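Local coordinates for protein sialidase B (Streptococcus pneumoniae serotype 4, PDB 4XJW) that cleaves terminal sialic acids from oligosaccharides, glycoproteins and glycolipids, hydrolysing alpha-(2->3), alpha-(2->6) and alpha-(2->8) glycosidic linkages, at residues Ser94-His99 with Gly605-Ser610; Asp544-Thr549 with Thr574-Ser579; Ser579-Gly584 with Asp634-Asn639; Gly612-Ala617 with Leu629-Asp634. The protein carries 1 engineered substitution. All blocks are in the same frame, centred on the assembly; numbering follows the deposited sequence.

From the N terminus, the first residues to be tied are 94-99, in the lectin-like domain. They wait until 605-610 for their partner, so interaction 1 closes a loop of about 500 residues and fastens that domain to the propeller. Interaction 2 falls wholly within this span, joining the linker between two propeller blades to the end of strand 569-575. Interaction 3 starts at the same Ser579 where interaction 2 ends, and crosses interaction 1, because 605-610 comes between its two halves. Interaction 4, the hairpin of 612-617 with 629-634, falls within the span of interaction 3 and shares Asp634 with it. Bonds from Ile606 to Gly584 and from Arg581 to Tyr613 stitch neighbouring contacts together.

Interaction 1: residues Ser94-His99 with Gly605-Ser610; sequences SLWGKH and GIDLPS. Engineered in segment 605-610: Gly605 (natural residue Asp).
With chi1 at -162°, Asp607 holds its CG trans to its own nitrogen about the CA–CB bond, which sets the carboxylate against the backbone of Gly97 and Lys98. Gly97 N donates to the syn lone pair of Asp607 OD2 at 3.0 Å, with a second, weak branch to OD1. Lys98 N reaches Asp607 OD1 at 2.8 Å, and on the opposite face of the carboxylate plane Leu608 N reaches the same OD1 at 2.7 Å. These bonds fix the rotation of the buried group. OD2 also makes a salt bridge to Lys632, which in turn makes a cation-pi contact with the indole of Trp96. Here the lectin-like N-terminal domain, of the concanavalin clan, meets the loop that follows strand 597-605 of the catalytic propeller, away from the annotated sites. The indole and carboxylate planes are 17° apart, and Trp96 CE3 comes within 3.2 Å of Asp607 OD2; the nitrogen of that ring, NE1, goes to Gln648. Beyond it, Trp96 CZ3 touches Ile606 O at 3.6 Å. Leu608 covers the bare backbone of Gly97, its CG lying 3.9 Å from Gly97 CA, and its CD2 meets Lys98 CG at 3.8 Å, the two chains crossing at about a right angle. A water donates to Ile606 O at 2.8 Å and is also hydrogen-bonded to His99 ND1.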
loop_
_atom_site.group_PDB
_atom_site.type_symbol
_atom_site.label_atom_id
_atom_site.label_comp_id
_atom_site.label_asym_id
_atom_site.label_seq_id
_atom_site.Cartn_x
_atom_site.Cartn_y
_atom_site.Cartn_z
ATOM N N SER A 94 8.380 -6.775 9.317
ATOM C CA SER A 94 8.333 -5.895 10.490
ATOM C C SER A 94 9.600 -5.064 10.731
ATOM O O SER A 94 9.596 -4.184 11.594
ATOM C CB SER A 94 7.991 -6.714 11.737
ATOM O OG SER A 94 6.686 -7.250 11.645
ATOM N N LEU A 95 10.674 -5.340 9.986
ATOM C CA LEU A 95 12.002 -4.800 10.312
ATOM C C LEU A 95 12.629 -3.992 9.187
ATOM O O LEU A 95 12.283 -4.148 8.020
ATOM C CB LEU A 95 12.972 -5.953 10.619
ATOM C CG LEU A 95 12.657 -6.822 11.827
ATOM C CD1 LEU A 95 13.635 -7.990 11.914
ATOM C CD2 LEU A 95 12.721 -6.013 13.095
ATOM N N TRP A 96 13.573 -3.130 9.555
ATOM C CA TRP A 96 14.483 -2.519 8.597
ATOM C C TRP A 96 15.861 -3.147 8.723
ATOM O O TRP A 96 16.231 -3.646 9.797
ATOM C CB TRP A 96 14.579 -1.019 8.863
ATOM C CG TRP A 96 13.560 -0.229 8.088
ATOM C CD1 TRP A 96 12.241 -0.041 8.416
ATOM C CD2 TRP A 96 13.770 0.463 6.847
ATOM N NE1 TRP A 96 11.625 0.739 7.451
ATOM C CE2 TRP A 96 12.542 1.055 6.479
ATOM C CE3 TRP A 96 14.875 0.627 6.002
ATOM C CZ2 TRP A 96 12.390 1.802 5.303
ATOM C CZ3 TRP A 96 14.727 1.378 4.845
ATOM C CH2 TRP A 96 13.491 1.954 4.506
ATOM N N GLY A 97 16.625 -3.124 7.637
ATOM C CA GLY A 97 17.964 -3.695 7.631
ATOM C C GLY A 97 19.039 -2.629 7.505
ATOM O O GLY A 97 19.862 -2.441 8.418
ATOM N N LYS A 98 19.012 -1.915 6.376
ATOM C CA LYS A 98 19.983 -0.860 6.076
ATOM C C LYS A 98 19.294 0.353 5.465
ATOM O O LYS A 98 18.231 0.234 4.856
ATOM C CB LYS A 98 21.041 -1.352 5.080
ATOM C CG LYS A 98 22.024 -2.375 5.629
ATOM C CD LYS A 98 23.114 -2.728 4.611
ATOM C CE LYS A 98 24.233 -1.685 4.593
ATOM N NZ LYS A 98 25.069 -1.781 3.361
ATOM N N HIS A 99 19.927 1.515 5.613
ATOM C CA HIS A 99 19.436 2.770 5.055
ATOM C C HIS A 99 20.656 3.660 4.859
ATOM O O HIS A 99 21.464 3.805 5.777
ATOM C CB HIS A 99 18.427 3.404 6.021
ATOM C CG HIS A 99 17.883 4.728 5.574
ATOM N ND1 HIS A 99 17.112 4.879 4.442
ATOM C CD2 HIS A 99 17.965 5.953 6.141
ATOM C CE1 HIS A 99 16.767 6.149 4.314
ATOM N NE2 HIS A 99 17.271 6.820 5.333
ATOM N N GLY A 605 20.308 0.379 -3.242
ATOM C CA GLY A 605 19.440 -0.558 -2.530
ATOM C C GLY A 605 18.694 0.148 -1.399
ATOM O O GLY A 605 19.307 0.665 -0.468
ATOM N N ILE A 606 17.368 0.162 -1.480
ATOM C CA ILE A 606 16.529 0.796 -0.456
ATOM C C ILE A 606 16.701 0.103 0.906
ATOM O O ILE A 606 16.742 0.744 1.958
ATOM C CB ILE A 606 15.051 0.762 -0.892
ATOM C CG1 ILE A 606 14.831 1.641 -2.125
ATOM C CG2 ILE A 606 14.138 1.216 0.250
ATOM C CD1 ILE A 606 14.602 3.094 -1.777
ATOM N N ASP A 607 16.801 -1.221 0.874
ATOM C CA ASP A 607 17.050 -2.026 2.066
ATOM C C ASP A 607 17.540 -3.377 1.538
ATOM O O ASP A 607 17.806 -3.508 0.339
ATOM C CB ASP A 607 15.771 -2.160 2.908
ATOM C CG ASP A 607 16.040 -2.589 4.350
ATOM O OD1 ASP A 607 17.168 -3.030 4.663
ATOM O OD2 ASP A 607 15.108 -2.492 5.187
ATOM N N LEU A 608 17.648 -4.376 2.416
ATOM C CA LEU A 608 18.247 -5.674 2.078
ATOM C C LEU A 608 17.554 -6.320 0.895
ATOM O O LEU A 608 16.348 -6.150 0.711
ATOM C CB LEU A 608 18.170 -6.618 3.281
ATOM C CG LEU A 608 18.676 -6.090 4.620
ATOM C CD1 LEU A 608 18.743 -7.184 5.679
ATOM C CD2 LEU A 608 20.025 -5.398 4.449
ATOM N N PRO A 609 18.308 -7.078 0.082
ATOM C CA PRO A 609 17.719 -7.782 -1.060
ATOM C C PRO A 609 16.545 -8.685 -0.662
ATOM O O PRO A 609 15.640 -8.915 -1.472
ATOM C CB PRO A 609 18.890 -8.624 -1.583
ATOM C CG PRO A 609 20.095 -7.811 -1.254
ATOM C CD PRO A 609 19.781 -7.122 0.068
ATOM N N SER A 610 16.554 -9.190 0.571
ATOM C CA SER A 610 15.505 -10.104 1.016
ATOM C C SER A 610 14.307 -9.410 1.676
ATOM O O SER A 610 13.310 -10.059 1.989
ATOM C CB SER A 610 16.086 -11.128 1.986
ATOM O OG SER A 610 16.602 -10.475 3.127
HETATM O O HOH W 1 16.934 3.552 2.046
#

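Interaction 2: residues Asp544-Thr549 with Thr574-Ser579; sequences DGIQQT and TPNSRS
The two touching parts run 61° apart, Gln547 and Asn576 bring their CA atoms to 5.0 Å, and the backbone of Gln547 is gripped at both ends: its N donates to Asn576 OD1 at 2.9 Å, from above the carbonyl plane, and its O accepts from Ser577 N. Asn576 can offer that oxygen because its CG stands opposite its own nitrogen across the CA–CB bond (chi1 -169°). Its ND2 is held by Gln585. The side chain of Gln547 bends at chi2 and lies alongside Arg578, both pointing the same way; Gln547 CB meets Arg578 CG at 3.5 Å, while the amide and guanidinium planes are nearly perpendicular. Gln548 reaches the other way, its NE2 donating in the amide plane to Thr574 OG1 at 2.9 Å. That hydroxyl passes its own hydrogen to Pro575 O at 2.7 Å, while Gln548 OE1 takes Thr553 N. The side chain of Gln548 also comes within about 4 Å (nearest atoms) of that of Arg519, which by similarity binds substrate. Thr549 CG2 packs on Ser579 C at 3.5 Å, beside an ST turn in which Ser577 OG accepts from Ser579 N. In the propeller, 544-549 belongs to the linker running from strand 541-542 of one four-stranded blade to strand 556-559 of the next, and it lies against the end of strand 569-575, an inner strand of that second blade.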
loop_
_atom_site.group_PDB
_atom_site.type_symbol
_atom_site.label_atom_id
_atom_site.label_comp_id
_atom_site.label_asym_id
_atom_site.label_seq_id
_atom_site.Cartn_x
_atom_site.Cartn_y
_atom_site.Cartn_z
ATOM N N ASP A 544 17.600 -4.234 -20.164
ATOM C CA ASP A 544 18.433 -5.289 -19.623
ATOM C C ASP A 544 19.114 -4.660 -18.416
ATOM O O ASP A 544 19.532 -3.497 -18.469
ATOM C CB ASP A 544 19.482 -5.756 -20.645
ATOM C CG ASP A 544 18.875 -6.211 -21.963
ATOM O OD1 ASP A 544 17.776 -6.806 -21.954
ATOM O OD2 ASP A 544 19.502 -5.969 -23.018
ATOM N N GLY A 545 19.197 -5.399 -17.318
ATOM C CA GLY A 545 19.906 -4.913 -16.154
ATOM C C GLY A 545 19.060 -4.749 -14.906
ATOM O O GLY A 545 19.594 -4.532 -13.816
ATOM N N ILE A 546 17.742 -4.809 -15.071
ATOM C CA ILE A 546 16.827 -4.810 -13.936
ATOM C C ILE A 546 15.996 -6.075 -14.040
ATOM O O ILE A 546 15.488 -6.375 -15.114
ATOM C CB ILE A 546 15.890 -3.590 -13.941
ATOM C CG1 ILE A 546 16.698 -2.295 -13.872
ATOM C CG2 ILE A 546 14.915 -3.650 -12.756
ATOM C CD1 ILE A 546 15.850 -1.057 -13.929
ATOM N N GLN A 547 15.879 -6.821 -12.943
ATOM C CA GLN A 547 15.040 -8.025 -12.934
ATOM C C GLN A 547 13.706 -7.793 -12.238
ATOM O O GLN A 547 13.653 -7.156 -11.182
ATOM C CB GLN A 547 15.728 -9.188 -12.211
ATOM C CG GLN A 547 17.209 -9.379 -12.501
ATOM C CD GLN A 547 17.520 -9.351 -13.978
ATOM O OE1 GLN A 547 16.783 -9.914 -14.793
ATOM N NE2 GLN A 547 18.610 -8.673 -14.339
ATOM N N GLN A 548 12.636 -8.330 -12.822
ATOM C CA GLN A 548 11.364 -8.471 -12.124
ATOM C C GLN A 548 10.940 -9.926 -12.169
ATOM O O GLN A 548 11.564 -10.736 -12.851
ATOM C CB GLN A 548 10.283 -7.579 -12.738
ATOM C CG GLN A 548 10.435 -6.103 -12.354
ATOM C CD GLN A 548 9.150 -5.321 -12.484
ATOM O OE1 GLN A 548 8.172 -5.768 -13.083
ATOM N NE2 GLN A 548 9.160 -4.110 -11.934
ATOM N N THR A 549 9.882 -10.252 -11.435
ATOM C CA THR A 549 9.296 -11.577 -11.479
ATOM C C THR A 549 8.493 -11.745 -12.754
ATOM O O THR A 549 8.224 -10.787 -13.478
ATOM C CB THR A 549 8.318 -11.769 -10.334
ATOM O OG1 THR A 549 7.319 -10.743 -10.423
ATOM C CG2 THR A 549 9.028 -11.700 -8.976
ATOM N N THR A 574 11.733 0.389 -8.240
ATOM C CA THR A 574 11.191 -0.938 -8.524
ATOM C C THR A 574 11.881 -1.949 -7.638
ATOM O O THR A 574 13.027 -1.737 -7.244
ATOM C CB THR A 574 11.447 -1.321 -10.010
ATOM O OG1 THR A 574 11.035 -2.677 -10.251
ATOM C CG2 THR A 574 12.918 -1.175 -10.360
ATOM N N PRO A 575 11.202 -3.069 -7.333
ATOM C CA PRO A 575 11.959 -4.223 -6.845
ATOM C C PRO A 575 12.939 -4.668 -7.934
ATOM O O PRO A 575 12.644 -4.565 -9.132
ATOM C CB PRO A 575 10.874 -5.287 -6.651
ATOM C CG PRO A 575 9.774 -4.883 -7.605
ATOM C CD PRO A 575 9.771 -3.373 -7.488
ATOM N N ASN A 576 14.099 -5.155 -7.527
ATOM C CA ASN A 576 15.024 -5.754 -8.491
ATOM C C ASN A 576 15.267 -7.178 -8.056
ATOM O O ASN A 576 16.197 -7.460 -7.293
ATOM C CB ASN A 576 16.340 -4.972 -8.535
ATOM C CG ASN A 576 17.225 -5.379 -9.702
ATOM O OD1 ASN A 576 17.013 -6.414 -10.333
ATOM N ND2 ASN A 576 18.231 -4.561 -9.991
ATOM N N SER A 577 14.393 -8.067 -8.518
ATOM C CA SER A 577 14.395 -9.465 -8.078
ATOM C C SER A 577 13.629 -10.304 -9.079
ATOM O O SER A 577 12.580 -9.884 -9.560
ATOM C CB SER A 577 13.733 -9.596 -6.696
ATOM O OG SER A 577 13.557 -10.968 -6.345
ATOM N N ARG A 578 14.148 -11.491 -9.399
ATOM C CA ARG A 578 13.431 -12.432 -10.261
ATOM C C ARG A 578 12.462 -13.291 -9.461
ATOM O O ARG A 578 11.658 -14.031 -10.031
ATOM C CB ARG A 578 14.405 -13.365 -10.987
ATOM C CG ARG A 578 15.321 -12.693 -11.969
ATOM C CD ARG A 578 16.269 -13.706 -12.596
ATOM N NE ARG A 578 16.458 -13.450 -14.019
ATOM C CZ ARG A 578 17.293 -14.133 -14.792
ATOM N NH1 ARG A 578 18.025 -15.112 -14.278
ATOM N NH2 ARG A 578 17.396 -13.835 -16.080
ATOM N N SER A 579 12.544 -13.174 -8.138
ATOM C CA SER A 579 11.917 -14.124 -7.219
ATOM C C SER A 579 10.640 -13.615 -6.551
ATOM O O SER A 579 9.648 -14.336 -6.468
ATOM C CB SER A 579 12.931 -14.527 -6.150
ATOM O OG SER A 579 12.389 -15.482 -5.267
HETATM O O HOH W 2 20.538 -5.459 -11.720
#

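Interaction 3: residues Ser579-Gly584 with Asp634-Asn639; sequences SGRKGG and DSWSRN
Arg581 reaches past Asp634 to Ser635 and Trp636. By similarity it binds substrate together with Arg207 and Arg519, matching the arginine triad with which sialidases hold the carboxylate of sialic acid. It has the most surface buried here; with chi2 and chi3 both near 180°, the extended chain carries the guanidinium out to the loop 634-639. Arg581 NH1 donates to Ser635 OG at 2.8 Å, 21° out of the guanidinium plane. Trp636 comes over one face of the same group, with its CE3 3.6 Å from Arg581 NH2; the ring stands steeply to the guanidinium, the planes 76° apart, and is stacked on Tyr551 as well. NE and NH2 are taken up by Thr553 OG1 and Gly552 O, so several bonds fix the head of the arginine. Asp634 binds at the other end of the residue: Arg581 N donates to Asp634 OD2 at 3.0 Å from well above the carboxylate plane, and Arg581 CB rests 3.5 Å from Asp634 OD1. The same OD1 organises its own loop as an Asx motif, accepting Trp636 N at 2.9 Å and Ser637 N at 3.0 Å.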
loop_
_atom_site.group_PDB
_atom_site.type_symbol
_atom_site.label_atom_id
_atom_site.label_comp_id
_atom_site.label_asym_id
_atom_site.label_seq_id
_atom_site.Cartn_x
_atom_site.Cartn_y
_atom_site.Cartn_z
ATOM N N SER A 579 12.544 -13.174 -8.138
ATOM C CA SER A 579 11.917 -14.124 -7.219
ATOM C C SER A 579 10.640 -13.615 -6.551
ATOM O O SER A 579 9.648 -14.336 -6.468
ATOM C CB SER A 579 12.931 -14.527 -6.150
ATOM O OG SER A 579 12.389 -15.482 -5.267
ATOM N N GLY A 580 10.666 -12.379 -6.053
ATOM C CA GLY A 580 9.522 -11.848 -5.340
ATOM C C GLY A 580 9.531 -10.337 -5.371
ATOM O O GLY A 580 10.355 -9.735 -6.054
ATOM N N ARG A 581 8.603 -9.724 -4.641
ATOM C CA ARG A 581 8.577 -8.267 -4.531
ATOM C C ARG A 581 9.442 -7.850 -3.345
ATOM O O ARG A 581 8.969 -7.694 -2.213
ATOM C CB ARG A 581 7.136 -7.761 -4.428
ATOM C CG ARG A 581 6.396 -7.851 -5.746
ATOM C CD ARG A 581 4.987 -7.307 -5.713
ATOM N NE ARG A 581 4.370 -7.341 -7.048
ATOM C CZ ARG A 581 3.064 -7.212 -7.276
ATOM N NH1 ARG A 581 2.230 -7.064 -6.251
ATOM N NH2 ARG A 581 2.587 -7.232 -8.519
ATOM N N LYS A 582 10.736 -7.736 -3.617
ATOM C CA LYS A 582 11.764 -7.519 -2.608
ATOM C C LYS A 582 12.974 -6.915 -3.297
ATOM O O LYS A 582 12.993 -6.787 -4.532
ATOM C CB LYS A 582 12.124 -8.833 -1.896
ATOM C CG LYS A 582 12.512 -9.979 -2.823
ATOM C CD LYS A 582 12.750 -11.263 -2.024
ATOM C CE LYS A 582 13.044 -12.435 -2.953
ATOM N NZ LYS A 582 13.075 -13.728 -2.201
ATOM N N GLY A 583 13.961 -6.494 -2.511
ATOM C CA GLY A 583 15.177 -5.946 -3.086
ATOM C C GLY A 583 14.926 -4.638 -3.813
ATOM O O GLY A 583 15.332 -4.448 -4.966
ATOM N N GLY A 584 14.251 -3.722 -3.129
ATOM C CA GLY A 584 13.885 -2.453 -3.739
ATOM C C GLY A 584 15.083 -1.605 -4.092
ATOM O O GLY A 584 16.063 -1.569 -3.347
ATOM N N ASP A 634 6.104 -7.742 0.655
ATOM C CA ASP A 634 5.860 -8.425 -0.594
ATOM C C ASP A 634 4.354 -8.525 -0.816
ATOM O O ASP A 634 3.673 -9.375 -0.232
ATOM C CB ASP A 634 6.521 -9.793 -0.581
ATOM C CG ASP A 634 6.464 -10.463 -1.931
ATOM O OD1 ASP A 634 5.439 -10.301 -2.624
ATOM O OD2 ASP A 634 7.443 -11.153 -2.292
ATOM N N SER A 635 3.836 -7.631 -1.649
ATOM C CA SER A 635 2.393 -7.506 -1.846
ATOM C C SER A 635 1.832 -8.574 -2.792
ATOM O O SER A 635 0.630 -8.588 -3.073
ATOM C CB SER A 635 2.040 -6.093 -2.335
ATOM O OG SER A 635 2.466 -5.906 -3.675
ATOM N N TRP A 636 2.692 -9.467 -3.276
ATOM C CA TRP A 636 2.227 -10.616 -4.038
ATOM C C TRP A 636 2.070 -11.822 -3.123
ATOM O O TRP A 636 1.172 -12.643 -3.311
ATOM C CB TRP A 636 3.199 -10.947 -5.174
ATOM C CG TRP A 636 2.642 -11.948 -6.166
ATOM C CD1 TRP A 636 2.841 -13.298 -6.184
ATOM C CD2 TRP A 636 1.812 -11.649 -7.286
ATOM N NE1 TRP A 636 2.183 -13.857 -7.252
ATOM C CE2 TRP A 636 1.540 -12.864 -7.944
ATOM C CE3 TRP A 636 1.272 -10.471 -7.800
ATOM C CZ2 TRP A 636 0.745 -12.934 -9.089
ATOM C CZ3 TRP A 636 0.482 -10.541 -8.939
ATOM C CH2 TRP A 636 0.225 -11.767 -9.571
ATOM N N SER A 637 2.953 -11.939 -2.137
ATOM C CA SER A 637 2.977 -13.145 -1.303
ATOM C C SER A 637 1.679 -13.389 -0.539
ATOM O O SER A 637 1.166 -12.499 0.125
ATOM C CB SER A 637 4.132 -13.080 -0.301
ATOM O OG SER A 637 4.011 -14.133 0.647
ATOM N N ARG A 638 1.167 -14.618 -0.606
ATOM C CA ARG A 638 -0.029 -14.972 0.166
ATOM C C ARG A 638 0.276 -15.177 1.652
ATOM O O ARG A 638 -0.627 -15.475 2.436
ATOM C CB ARG A 638 -0.704 -16.229 -0.423
ATOM C CG ARG A 638 -1.310 -16.038 -1.808
ATOM C CD ARG A 638 -1.944 -14.667 -2.068
ATOM N NE ARG A 638 -3.343 -14.561 -1.638
ATOM C CZ ARG A 638 -4.163 -13.561 -1.976
ATOM N NH1 ARG A 638 -3.732 -12.573 -2.747
ATOM N NH2 ARG A 638 -5.420 -13.542 -1.542
ATOM N N ASN A 639 1.541 -15.014 2.041
ATOM C CA ASN A 639 1.925 -15.036 3.451
ATOM C C ASN A 639 1.980 -13.648 4.077
ATOM O O ASN A 639 2.159 -13.529 5.286
ATOM C CB ASN A 639 3.280 -15.715 3.645
ATOM C CG ASN A 639 3.501 -16.169 5.088
ATOM O OD1 ASN A 639 2.730 -16.976 5.614
ATOM N ND2 ASN A 639 4.553 -15.663 5.729
#

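Interaction 4: residues Gly612-Ala617 with Leu629-Asp634; sequences GYAYSA and LFEKYD
Glu631 and Tyr615 meet in the beta hairpin of strands 616-620 and 626-631, close to where its two arms run out into loops in the active site. Backbone bonds make the frame. Ala617 and Leu629 form an antiparallel hydrogen-bonded pair, Ala617 N to Leu629 O at 2.8 Å, and Ser616 faces Phe630 in the non-hydrogen-bonded pair beside it. Just before strand 616-620 begins, Tyr615 O accepts almost straight (177°) from Glu631 N at 2.9 Å, and Ala614 N donates to Glu631 O at 2.9 Å. The polar side chains gather at Tyr615, the nucleophile by similarity. Glu631 lies alongside it, its chain extended beyond CG, and its OE1 accepts Tyr615 N at 3.0 Å, with the donor above the carboxylate plane, while touching Tyr615 CB at 3.3 Å. OE2 of this glutamate is salt-bridged to Arg207, so Glu631 links the backbone of the probable nucleophile to a probable substrate-binding arginine; Tyr615 OH itself bonds to Glu503. The aromatic contact is Tyr613 with Phe630. A chi1 of 67° turns the Phe630 ring back over its own backbone, where Tyr613 meets one face; the two rings are tilted by 24° and displaced so far that they scarcely overlap, Tyr613 CE2 resting 3.3 Å from Phe630 CD2. Tyr613 OH goes to Ser573. A water accepts from Lys632 NZ, the partner of Asp607, and donates to Gly612 O at 2.8 Å.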
loop_
_atom_site.group_PDB
_atom_site.type_symbol
_atom_site.label_atom_id
_atom_site.label_comp_id
_atom_site.label_asym_id
_atom_site.label_seq_id
_atom_site.Cartn_x
_atom_site.Cartn_y
_atom_site.Cartn_z
ATOM N N GLY A 612 11.051 -6.785 1.843
ATOM C CA GLY A 612 9.978 -6.500 0.903
ATOM C C GLY A 612 9.989 -5.118 0.278
ATOM O O GLY A 612 10.308 -4.110 0.920
ATOM N N TYR A 613 9.632 -5.070 -0.997
ATOM C CA TYR A 613 9.477 -3.800 -1.695
ATOM C C TYR A 613 8.556 -4.031 -2.872
ATOM O O TYR A 613 8.878 -4.815 -3.766
ATOM C CB TYR A 613 10.838 -3.307 -2.192
ATOM C CG TYR A 613 10.857 -1.868 -2.679
ATOM C CD1 TYR A 613 10.529 -1.527 -3.995
ATOM C CD2 TYR A 613 11.243 -0.850 -1.825
ATOM C CE1 TYR A 613 10.580 -0.177 -4.435
ATOM C CE2 TYR A 613 11.298 0.476 -2.239
ATOM C CZ TYR A 613 10.958 0.807 -3.536
ATOM O OH TYR A 613 11.032 2.140 -3.889
ATOM N N ALA A 614 7.394 -3.387 -2.874
ATOM C CA ALA A 614 6.404 -3.651 -3.904
ATOM C C ALA A 614 6.070 -2.395 -4.699
ATOM O O ALA A 614 6.953 -1.842 -5.341
ATOM C CB ALA A 614 5.157 -4.347 -3.319
ATOM N N TYR A 615 4.817 -1.952 -4.686
ATOM C CA TYR A 615 4.475 -0.739 -5.408
ATOM C C TYR A 615 5.137 0.463 -4.744
ATOM O O TYR A 615 5.398 0.469 -3.528
ATOM C CB TYR A 615 2.963 -0.512 -5.492
ATOM C CG TYR A 615 2.224 -1.367 -6.491
ATOM C CD1 TYR A 615 2.572 -2.695 -6.710
ATOM C CD2 TYR A 615 1.137 -0.862 -7.187
ATOM C CE1 TYR A 615 1.862 -3.478 -7.612
ATOM C CE2 TYR A 615 0.431 -1.637 -8.084
ATOM C CZ TYR A 615 0.788 -2.946 -8.276
ATOM O OH TYR A 615 0.077 -3.731 -9.165
ATOM N N SER A 616 5.411 1.476 -5.553
ATOM C CA SER A 616 6.166 2.610 -5.070
ATOM C C SER A 616 5.817 3.901 -5.775
ATOM O O SER A 616 5.286 3.928 -6.888
ATOM C CB SER A 616 7.661 2.328 -5.197
ATOM O OG SER A 616 8.046 2.322 -6.567
ATOM N N ALA A 617 6.136 4.992 -5.083
ATOM C CA ALA A 617 5.960 6.335 -5.596
ATOM C C ALA A 617 7.249 7.109 -5.362
ATOM O O ALA A 617 7.822 7.066 -4.258
ATOM C CB ALA A 617 4.781 7.001 -4.890
ATOM N N LEU A 629 7.652 6.927 -1.354
ATOM C CA LEU A 629 6.583 6.345 -0.559
ATOM C C LEU A 629 6.317 4.971 -1.161
ATOM O O LEU A 629 5.965 4.858 -2.333
ATOM C CB LEU A 629 5.327 7.212 -0.623
ATOM C CG LEU A 629 4.135 6.738 0.199
ATOM C CD1 LEU A 629 4.478 6.761 1.679
ATOM C CD2 LEU A 629 2.920 7.618 -0.093
ATOM N N PHE A 630 6.508 3.927 -0.370
ATOM C CA PHE A 630 6.490 2.588 -0.953
ATOM C C PHE A 630 5.919 1.531 -0.026
ATOM O O PHE A 630 5.924 1.684 1.209
ATOM C CB PHE A 630 7.908 2.185 -1.372
ATOM C CG PHE A 630 8.854 1.992 -0.213
ATOM C CD1 PHE A 630 9.488 3.082 0.379
ATOM C CD2 PHE A 630 9.111 0.717 0.285
ATOM C CE1 PHE A 630 10.364 2.910 1.458
ATOM C CE2 PHE A 630 9.992 0.539 1.347
ATOM C CZ PHE A 630 10.614 1.625 1.934
ATOM N N GLU A 631 5.452 0.441 -0.636
ATOM C CA GLU A 631 4.975 -0.711 0.094
ATOM C C GLU A 631 6.176 -1.529 0.549
ATOM O O GLU A 631 6.803 -2.214 -0.255
ATOM C CB GLU A 631 4.063 -1.539 -0.825
ATOM C CG GLU A 631 2.743 -0.827 -1.180
ATOM C CD GLU A 631 1.918 -1.573 -2.215
ATOM O OE1 GLU A 631 2.451 -2.488 -2.895
ATOM O OE2 GLU A 631 0.707 -1.271 -2.321
ATOM N N LYS A 632 6.509 -1.461 1.833
ATOM C CA LYS A 632 7.644 -2.212 2.367
ATOM C C LYS A 632 7.230 -3.633 2.767
ATOM O O LYS A 632 7.335 -4.045 3.927
ATOM C CB LYS A 632 8.312 -1.489 3.544
ATOM C CG LYS A 632 9.711 -2.033 3.843
ATOM C CD LYS A 632 10.359 -1.384 5.046
ATOM C CE LYS A 632 11.742 -1.971 5.283
ATOM N NZ LYS A 632 12.711 -1.475 4.277
ATOM N N TYR A 633 6.756 -4.386 1.787
ATOM C CA TYR A 633 6.416 -5.789 1.999
ATOM C C TYR A 633 6.208 -6.425 0.656
ATOM O O TYR A 633 6.167 -5.746 -0.377
ATOM C CB TYR A 633 5.173 -5.952 2.892
ATOM C CG TYR A 633 3.823 -5.783 2.214
ATOM C CD1 TYR A 633 3.399 -4.544 1.735
ATOM C CD2 TYR A 633 2.977 -6.866 2.056
ATOM C CE1 TYR A 633 2.149 -4.399 1.123
ATOM C CE2 TYR A 633 1.735 -6.741 1.464
ATOM C CZ TYR A 633 1.315 -5.506 1.002
ATOM O OH TYR A 633 0.071 -5.402 0.407
ATOM N N ASP A 634 6.104 -7.742 0.655
ATOM C CA ASP A 634 5.860 -8.425 -0.594
ATOM C C ASP A 634 4.354 -8.525 -0.816
ATOM O O ASP A 634 3.673 -9.375 -0.232
ATOM C CB ASP A 634 6.521 -9.793 -0.581
ATOM C CG ASP A 634 6.464 -10.463 -1.931
ATOM O OD1 ASP A 634 5.439 -10.301 -2.624
ATOM O OD2 ASP A 634 7.443 -11.153 -2.292
HETATM O O HOH W 3 12.561 -2.761 1.754
#